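Local coordinates for Sel1 repeat family protein (Pseudomonas aeruginosa, PDB 6LCH), which probably acts as an immunity protein that neutralises PldB, a type VI secretion effector, through a Sel1-repeat fold related to tetratricopeptide repeats, at residues A[81-89]-A[101-109]; A[190-198]-A[244-253]. All blocks are in the same frame, centred on the assembly; numbering follows the deposited sequence.

Interaction 1: A[81-89]-A[101-109]; sequences TQKALDLYQ and YDMGAMIGN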
loop_
_atom_site.group_PDB
_atom_site.type_symbol
_atom_site.label_atom_id
_atom_site.label_comp_id
_atom_site.label_asym_id
_atom_site.label_seq_id
_atom_site.Cartn_x
_atom_site.Cartn_y
_atom_site.Cartn_z
ATOM N N THR A 81 12.597 19.105 3.511
ATOM C CA THR A 81 12.559 18.068 4.537
ATOM C C THR A 81 11.859 18.550 5.800
ATOM O O THR A 81 11.126 17.788 6.440
ATOM C CB THR A 81 13.978 17.606 4.870
ATOM O OG1 THR A 81 14.677 18.665 5.534
ATOM C CG2 THR A 81 14.730 17.231 3.607
ATOM N N GLN A 82 12.069 19.813 6.178
ATOM C CA GLN A 82 11.442 20.316 7.396
ATOM C C GLN A 82 9.940 20.477 7.218
ATOM O O GLN A 82 9.167 20.181 8.137
ATOM C CB GLN A 82 12.078 21.641 7.818
ATOM C CG GLN A 82 11.526 22.191 9.130
ATOM C CD GLN A 82 11.838 21.298 10.319
ATOM O OE1 GLN A 82 12.990 20.927 10.546
ATOM N NE2 GLN A 82 10.810 20.946 11.085
ATOM N N LYS A 83 9.502 20.951 6.048
ATOM C CA LYS A 83 8.069 21.041 5.790
ATOM C C LYS A 83 7.409 19.672 5.876
ATOM O O LYS A 83 6.279 19.548 6.365
ATOM C CB LYS A 83 7.817 21.673 4.427
ATOM C CG LYS A 83 7.616 23.168 4.487
ATOM C CD LYS A 83 7.070 23.685 3.177
ATOM C CE LYS A 83 7.733 24.986 2.797
ATOM N NZ LYS A 83 7.799 25.160 1.316
ATOM N N ALA A 84 8.108 18.629 5.423
ATOM C CA ALA A 84 7.572 17.279 5.541
ATOM C C ALA A 84 7.528 16.829 6.996
ATOM O O ALA A 84 6.529 16.250 7.438
ATOM C CB ALA A 84 8.401 16.308 4.704
ATOM N N LEU A 85 8.600 17.094 7.754
ATOM C CA LEU A 85 8.632 16.713 9.164
ATOM C C LEU A 85 7.516 17.391 9.943
ATOM O O LEU A 85 6.844 16.753 10.762
ATOM C CB LEU A 85 9.986 17.070 9.784
ATOM C CG LEU A 85 11.260 16.403 9.264
ATOM C CD1 LEU A 85 12.484 17.009 9.941
ATOM C CD2 LEU A 85 11.216 14.911 9.494
ATOM N N ASP A 86 7.310 18.689 9.706
ATOM C CA ASP A 86 6.272 19.417 10.432
ATOM C C ASP A 86 4.890 18.879 10.100
ATOM O O ASP A 86 4.019 18.812 10.975
ATOM C CB ASP A 86 6.364 20.910 10.121
ATOM C CG ASP A 86 7.709 21.498 10.499
ATOM O OD1 ASP A 86 8.015 22.622 10.046
ATOM O OD2 ASP A 86 8.463 20.831 11.244
ATOM N N LEU A 87 4.668 18.485 8.845
ATOM C CA LEU A 87 3.405 17.851 8.488
ATOM C C LEU A 87 3.267 16.488 9.151
ATOM O O LEU A 87 2.174 16.115 9.591
ATOM C CB LEU A 87 3.293 17.721 6.971
ATOM C CG LEU A 87 2.866 18.986 6.224
ATOM C CD1 LEU A 87 3.283 18.908 4.761
ATOM C CD2 LEU A 87 1.364 19.214 6.342
ATOM N N TYR A 88 4.366 15.727 9.228
ATOM C CA TYR A 88 4.331 14.435 9.904
ATOM C C TYR A 88 4.055 14.590 11.400
ATOM O O TYR A 88 3.361 13.756 11.990
ATOM C CB TYR A 88 5.645 13.682 9.656
ATOM C CG TYR A 88 5.854 13.271 8.203
ATOM C CD1 TYR A 88 4.781 13.077 7.368
ATOM C CD2 TYR A 88 7.116 13.085 7.671
ATOM C CE1 TYR A 88 4.933 12.695 6.046
ATOM C CE2 TYR A 88 7.279 12.713 6.339
ATOM C CZ TYR A 88 6.185 12.517 5.537
ATOM O OH TYR A 88 6.347 12.146 4.223
ATOM N N GLN A 89 4.568 15.654 12.026
ATOM C CA GLN A 89 4.306 15.869 13.446
ATOM C C GLN A 89 2.868 16.308 13.698
ATOM O O GLN A 89 2.289 15.969 14.738
ATOM C CB GLN A 89 5.280 16.901 14.015
ATOM C CG GLN A 89 5.182 17.076 15.530
ATOM C CD GLN A 89 5.386 15.777 16.286
ATOM O OE1 GLN A 89 6.336 15.038 16.028
ATOM N NE2 GLN A 89 4.496 15.494 17.233
ATOM N N TYR A 101 4.129 6.035 10.823
ATOM C CA TYR A 101 4.839 5.376 9.732
ATOM C C TYR A 101 5.648 6.374 8.914
ATOM O O TYR A 101 6.791 6.096 8.532
ATOM C CB TYR A 101 3.843 4.639 8.832
ATOM C CG TYR A 101 4.455 3.985 7.608
ATOM C CD1 TYR A 101 4.490 4.643 6.381
ATOM C CD2 TYR A 101 4.978 2.701 7.676
ATOM C CE1 TYR A 101 5.040 4.042 5.265
ATOM C CE2 TYR A 101 5.530 2.093 6.564
ATOM C CZ TYR A 101 5.561 2.766 5.363
ATOM O OH TYR A 101 6.107 2.154 4.258
ATOM N N ASP A 102 5.069 7.540 8.628
ATOM C CA ASP A 102 5.756 8.507 7.780
ATOM C C ASP A 102 6.957 9.114 8.494
ATOM O O ASP A 102 7.988 9.379 7.867
ATOM C CB ASP A 102 4.794 9.610 7.338
ATOM C CG ASP A 102 3.660 9.097 6.468
ATOM O OD1 ASP A 102 2.553 9.671 6.551
ATOM O OD2 ASP A 102 3.863 8.132 5.700
ATOM N N MET A 103 6.841 9.353 9.803
ATOM C CA MET A 103 7.939 9.980 10.532
ATOM C C MET A 103 9.130 9.040 10.660
ATOM O O MET A 103 10.284 9.476 10.567
ATOM C CB MET A 103 7.467 10.431 11.911
ATOM C CG MET A 103 8.509 11.221 12.670
ATOM S SD MET A 103 8.711 12.886 12.030
ATOM C CE MET A 103 7.354 13.714 12.859
ATOM N N GLY A 104 8.874 7.750 10.884
ATOM C CA GLY A 104 9.966 6.795 10.995
ATOM C C GLY A 104 10.784 6.680 9.724
ATOM O O GLY A 104 11.987 6.419 9.778
ATOM N N ALA A 105 10.146 6.868 8.567
ATOM C CA ALA A 105 10.873 6.922 7.307
ATOM C C ALA A 105 11.658 8.216 7.147
ATOM O O ALA A 105 12.500 8.307 6.248
ATOM C CB ALA A 105 9.908 6.755 6.132
ATOM N N MET A 106 11.406 9.210 7.995
ATOM C CA MET A 106 12.117 10.481 7.926
ATOM C C MET A 106 13.349 10.494 8.820
ATOM O O MET A 106 14.477 10.639 8.337
ATOM C CB MET A 106 11.185 11.621 8.327
ATOM C CG MET A 106 10.286 12.048 7.230
ATOM S SD MET A 106 11.178 12.524 5.744
ATOM C CE MET A 106 11.187 14.301 5.906
ATOM N N ILE A 107 13.138 10.367 10.132
ATOM C CA ILE A 107 14.191 10.562 11.117
ATOM C C ILE A 107 14.704 9.256 11.687
ATOM O O ILE A 107 15.540 9.276 12.601
ATOM C CB ILE A 107 13.701 11.475 12.257
ATOM C CG1 ILE A 107 12.542 10.807 13.001
ATOM C CG2 ILE A 107 13.274 12.822 11.703
ATOM C CD1 ILE A 107 12.050 11.586 14.204
ATOM N N GLY A 108 14.232 8.126 11.190
ATOM C CA GLY A 108 14.693 6.848 11.705
ATOM C C GLY A 108 13.605 6.150 12.498
ATOM O O GLY A 108 12.839 6.782 13.241
ATOM N N ASN A 109 13.527 4.827 12.335
ATOM C CA ASN A 109 12.547 4.041 13.078
ATOM C C ASN A 109 12.790 4.145 14.577
ATOM O O ASN A 109 11.859 4.380 15.357
ATOM C CB ASN A 109 12.595 2.580 12.627
ATOM C CG ASN A 109 11.452 1.756 13.187
ATOM O OD1 ASN A 109 10.328 2.237 13.311
ATOM N ND2 ASN A 109 11.737 0.510 13.538
#

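Interaction 2: A[190-198]-A[244-253]; sequences YQVSVSQGG and LRFPNLIEDY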
loop_
_atom_site.group_PDB
_atom_site.type_symbol
_atom_site.label_atom_id
_atom_site.label_comp_id
_atom_site.label_asym_id
_atom_site.label_seq_id
_atom_site.Cartn_x
_atom_site.Cartn_y
_atom_site.Cartn_z
ATOM N N TYR A 190 -2.345 -12.691 -5.281
ATOM C CA TYR A 190 -2.032 -11.649 -6.252
ATOM C C TYR A 190 -3.310 -11.059 -6.836
ATOM O O TYR A 190 -3.403 -9.844 -7.051
ATOM C CB TYR A 190 -1.153 -12.201 -7.373
ATOM C CG TYR A 190 0.314 -12.381 -7.032
ATOM C CD1 TYR A 190 1.111 -11.299 -6.673
ATOM C CD2 TYR A 190 0.903 -13.633 -7.094
ATOM C CE1 TYR A 190 2.458 -11.471 -6.375
ATOM C CE2 TYR A 190 2.239 -13.815 -6.796
ATOM C CZ TYR A 190 3.014 -12.736 -6.442
ATOM O OH TYR A 190 4.344 -12.938 -6.148
ATOM N N GLN A 191 -4.309 -11.908 -7.093
ATOM C CA GLN A 191 -5.565 -11.421 -7.652
ATOM C C GLN A 191 -6.307 -10.544 -6.652
ATOM O O GLN A 191 -6.808 -9.471 -7.007
ATOM C CB GLN A 191 -6.440 -12.593 -8.097
ATOM C CG GLN A 191 -7.560 -12.169 -9.045
ATOM C CD GLN A 191 -8.633 -13.226 -9.214
ATOM O OE1 GLN A 191 -8.822 -14.080 -8.350
ATOM N NE2 GLN A 191 -9.347 -13.169 -10.333
ATOM N N VAL A 192 -6.385 -10.986 -5.391
ATOM C CA VAL A 192 -6.997 -10.164 -4.347
ATOM C C VAL A 192 -6.312 -8.808 -4.273
ATOM O O VAL A 192 -6.966 -7.769 -4.105
ATOM C CB VAL A 192 -6.950 -10.898 -2.994
ATOM C CG1 VAL A 192 -7.217 -9.930 -1.847
ATOM C CG2 VAL A 192 -7.942 -12.041 -2.974
ATOM N N SER A 193 -4.986 -8.796 -4.415
ATOM C CA SER A 193 -4.241 -7.542 -4.448
ATOM C C SER A 193 -4.734 -6.638 -5.570
ATOM O O SER A 193 -4.902 -5.429 -5.372
ATOM C CB SER A 193 -2.749 -7.835 -4.603
ATOM O OG SER A 193 -1.983 -6.646 -4.558
ATOM N N VAL A 194 -4.983 -7.208 -6.750
ATOM C CA VAL A 194 -5.491 -6.420 -7.871
ATOM C C VAL A 194 -6.837 -5.800 -7.520
ATOM O O VAL A 194 -7.052 -4.597 -7.707
ATOM C CB VAL A 194 -5.590 -7.287 -9.138
ATOM C CG1 VAL A 194 -6.155 -6.470 -10.289
ATOM C CG2 VAL A 194 -4.233 -7.858 -9.494
ATOM N N SER A 195 -7.762 -6.611 -7.002
ATOM C CA SER A 195 -9.087 -6.113 -6.643
ATOM C C SER A 195 -9.043 -5.025 -5.578
ATOM O O SER A 195 -10.053 -4.337 -5.381
ATOM C CB SER A 195 -9.974 -7.264 -6.164
ATOM O OG SER A 195 -9.487 -7.836 -4.961
ATOM N N GLN A 196 -7.912 -4.846 -4.897
ATOM C CA GLN A 196 -7.739 -3.799 -3.900
ATOM C C GLN A 196 -6.951 -2.607 -4.427
ATOM O O GLN A 196 -6.540 -1.752 -3.636
ATOM C CB GLN A 196 -7.046 -4.360 -2.657
ATOM C CG GLN A 196 -7.814 -5.447 -1.936
ATOM C CD GLN A 196 -6.917 -6.255 -1.027
ATOM O OE1 GLN A 196 -5.697 -6.237 -1.177
ATOM N NE2 GLN A 196 -7.514 -6.967 -0.079
ATOM N N GLY A 197 -6.742 -2.521 -5.738
ATOM C CA GLY A 197 -5.945 -1.453 -6.300
ATOM C C GLY A 197 -4.483 -1.783 -6.476
ATOM O O GLY A 197 -3.671 -0.867 -6.652
ATOM N N GLY A 198 -4.118 -3.059 -6.431
ATOM C CA GLY A 198 -2.733 -3.450 -6.584
ATOM C C GLY A 198 -2.201 -3.250 -7.986
ATOM O O GLY A 198 -2.573 -3.979 -8.909
ATOM N N LEU A 244 -8.822 3.691 -7.878
ATOM C CA LEU A 244 -9.863 2.779 -8.307
ATOM C C LEU A 244 -9.701 1.432 -7.632
ATOM O O LEU A 244 -8.613 1.044 -7.195
ATOM C CB LEU A 244 -9.796 2.562 -9.806
ATOM C CG LEU A 244 -9.995 3.814 -10.617
ATOM C CD1 LEU A 244 -9.029 3.673 -11.731
ATOM C CD2 LEU A 244 -11.418 3.838 -11.147
ATOM N N ARG A 245 -10.801 0.697 -7.598
ATOM C CA ARG A 245 -10.843 -0.656 -7.088
ATOM C C ARG A 245 -11.557 -1.520 -8.117
ATOM O O ARG A 245 -12.037 -1.028 -9.144
ATOM C CB ARG A 245 -11.525 -0.692 -5.715
ATOM C CG ARG A 245 -10.783 0.126 -4.662
ATOM C CD ARG A 245 -9.342 -0.359 -4.525
ATOM N NE ARG A 245 -8.547 0.439 -3.591
ATOM C CZ ARG A 245 -7.568 1.269 -3.949
ATOM N NH1 ARG A 245 -7.254 1.428 -5.225
ATOM N NH2 ARG A 245 -6.901 1.946 -3.024
ATOM N N PHE A 246 -11.602 -2.824 -7.858
ATOM C CA PHE A 246 -12.160 -3.795 -8.799
ATOM C C PHE A 246 -12.885 -4.869 -8.005
ATOM O O PHE A 246 -12.404 -5.998 -7.859
ATOM C CB PHE A 246 -11.056 -4.374 -9.688
ATOM C CG PHE A 246 -10.324 -3.331 -10.483
ATOM C CD1 PHE A 246 -9.218 -2.683 -9.956
ATOM C CD2 PHE A 246 -10.763 -2.973 -11.746
ATOM C CE1 PHE A 246 -8.560 -1.712 -10.674
ATOM C CE2 PHE A 246 -10.107 -2.002 -12.472
ATOM C CZ PHE A 246 -9.004 -1.369 -11.939
ATOM N N PRO A 247 -14.066 -4.543 -7.471
ATOM C CA PRO A 247 -14.740 -5.460 -6.537
ATOM C C PRO A 247 -15.368 -6.679 -7.196
ATOM O O PRO A 247 -15.810 -7.582 -6.474
ATOM C CB PRO A 247 -15.817 -4.575 -5.885
ATOM C CG PRO A 247 -15.495 -3.159 -6.307
ATOM C CD PRO A 247 -14.801 -3.278 -7.621
ATOM N N ASN A 248 -15.428 -6.739 -8.524
ATOM C CA ASN A 248 -15.985 -7.889 -9.222
ATOM C C ASN A 248 -14.920 -8.751 -9.883
ATOM O O ASN A 248 -15.262 -9.760 -10.505
ATOM C CB ASN A 248 -17.005 -7.426 -10.271
ATOM C CG ASN A 248 -18.225 -6.768 -9.646
ATOM O OD1 ASN A 248 -19.158 -7.448 -9.215
ATOM N ND2 ASN A 248 -18.222 -5.440 -9.595
ATOM N N LEU A 249 -13.642 -8.389 -9.743
ATOM C CA LEU A 249 -12.565 -9.070 -10.462
ATOM C C LEU A 249 -12.524 -10.559 -10.139
ATOM O O LEU A 249 -12.394 -11.398 -11.039
ATOM C CB LEU A 249 -11.228 -8.408 -10.118
ATOM C CG LEU A 249 -10.023 -8.472 -11.065
ATOM C CD1 LEU A 249 -8.816 -8.973 -10.304
ATOM C CD2 LEU A 249 -10.273 -9.324 -12.305
ATOM N N ILE A 250 -12.624 -10.906 -8.854
ATOM C CA ILE A 250 -12.532 -12.308 -8.454
ATOM C C ILE A 250 -13.643 -13.120 -9.106
ATOM O O ILE A 250 -13.408 -14.207 -9.649
ATOM C CB ILE A 250 -12.569 -12.434 -6.920
ATOM C CG1 ILE A 250 -11.181 -12.199 -6.322
ATOM C CG2 ILE A 250 -13.082 -13.802 -6.509
ATOM C CD1 ILE A 250 -10.796 -10.748 -6.218
ATOM N N GLU A 251 -14.870 -12.598 -9.074
ATOM C CA GLU A 251 -16.007 -13.329 -9.622
ATOM C C GLU A 251 -16.016 -13.308 -11.146
ATOM O O GLU A 251 -16.385 -14.302 -11.781
ATOM C CB GLU A 251 -17.311 -12.748 -9.073
ATOM C CG GLU A 251 -18.567 -13.367 -9.661
ATOM C CD GLU A 251 -19.707 -12.374 -9.775
ATOM O OE1 GLU A 251 -19.527 -11.207 -9.361
ATOM O OE2 GLU A 251 -20.783 -12.761 -10.278
ATOM N N ASP A 252 -15.611 -12.188 -11.752
ATOM C CA ASP A 252 -15.685 -12.073 -13.205
ATOM C C ASP A 252 -14.681 -12.982 -13.907
ATOM O O ASP A 252 -14.947 -13.448 -15.021
ATOM C CB ASP A 252 -15.461 -10.623 -13.631
ATOM C CG ASP A 252 -16.680 -9.747 -13.395
ATOM O OD1 ASP A 252 -16.567 -8.521 -13.594
ATOM O OD2 ASP A 252 -17.745 -10.277 -13.010
ATOM N N TYR A 253 -13.530 -13.242 -13.287
ATOM C CA TYR A 253 -12.471 -14.045 -13.903
ATOM C C TYR A 253 -11.890 -15.016 -12.883
ATOM O O TYR A 253 -10.828 -14.771 -12.308
ATOM C CB TYR A 253 -11.363 -13.154 -14.469
ATOM C CG TYR A 253 -11.837 -12.132 -15.471
ATOM C CD1 TYR A 253 -11.936 -12.448 -16.820
ATOM C CD2 TYR A 253 -12.179 -10.848 -15.071
ATOM C CE1 TYR A 253 -12.366 -11.517 -17.739
ATOM C CE2 TYR A 253 -12.609 -9.911 -15.982
ATOM C CZ TYR A 253 -12.703 -10.250 -17.314
ATOM O OH TYR A 253 -13.129 -9.318 -18.232
#

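Interaction 1: A[81-89]-A[101-109]
Tyr88 lays one face of its ring against Asp102. The CB of Asp102 stands 3.5 Å from the Tyr88 ring centroid, 20° off the normal, which makes a CH-pi contact. The carboxylate is not bonded to the tyrosine: its OD1 meets His63 and its OD2 meets Gln98. Met106 comes to the same ring at its edge. Met106 CG lies 3.2 Å from Tyr88 CE2, and the sulfur is in the ring plane, a Met-aromatic contact. The Met106 chain bends at chi2 (-56°) and again at chi3, which turns CE toward Thr81 and Ala84, earlier on the same helix as the ring. Met106 CE rests 3.6 Å from Ala84 CB and near Thr81 O. Met106 is thus a knob in a hole formed by Thr81, Ala84, Leu85 and Tyr88. Leu85 closes one side of it, with Leu85 CD2 3.5 Å from Met106 CB, a tight fit. The same methyl reaches Ile107 CG2. Met103 also folds back, and Met103 CE touches Tyr88 CB at 3.6 Å and the backbone N of Gln89. The helix axes cross at -147°, 9.3 Å apart. With no hydrogen bond between the segments, the fit depends on shape, and His63 and Gln98 satisfy the Asp102 carboxylate.

Interaction 2: A[190-198]-A[244-253]
Arg245 lays its guanidinium under a backbone carbonyl instead of bonding to it. Gln196 O lies over one face of the group, 3.0 Å from Arg245 NE, at an angle too poor for a hydrogen bond. The NH1 end approaches Gly197 CA and turns back to hydrogen-bond Pro242 O. The next carbonyl back, Ser195 O, does take a bond: Phe246 N donates to Ser195 O at 3.3 Å, fairly straight (163°) but from above the carbonyl plane. At the other end of the contact Gln191 reaches the residue that follows the short helix 249-252. Its extended chain, with CG anti to the backbone N (chi1 -163°), takes the amide alongside Ile250. Gln191 NE2 donates to Tyr253 O at 2.9 Å. That bond is bent, at 132°. The same NE2 has a weak bond with Tyr231. Between these ends the packing is mixed. Leu249 CD1 sits 3.7 Å from both Val194 CG1 and Gln191 CG. Ile250 CD1 lies 3.4 Å from Ser195 OG, whose hydroxyl is bonded to Val192 O. Phe246 packs on Ile234 and Leu238 of helix 225-240. Helix 183-195 ends in a Schellman motif, with Gly197 at positive phi as C-prime residue. Segment 244-253 thus lies along the last turns and the Schellman end of this helix, in the Sel1-repeat region.

In the fold
The two contacts lie on opposite sides of the chain's centre, about 32 Å between centres, and share no helix. Both are partly buried. Interaction 1 pairs neighbouring helices 81-93 and 97-107, with helix 59-70 packed against Tyr88 and Met106. Interaction 2 is longer in range: 45 residues separate its segments, and it brings a mostly non-helical segment onto helix 183-195, beside helix 225-240. The chemistry follows this difference. In interaction 1 two helices meet through apolar, sulfur and ring contacts, with no hydrogen bond. In interaction 2 a helix-end carbonyl, a loop N-H and a glutamine side chain take part, and hydrogen bonds accompany the packing.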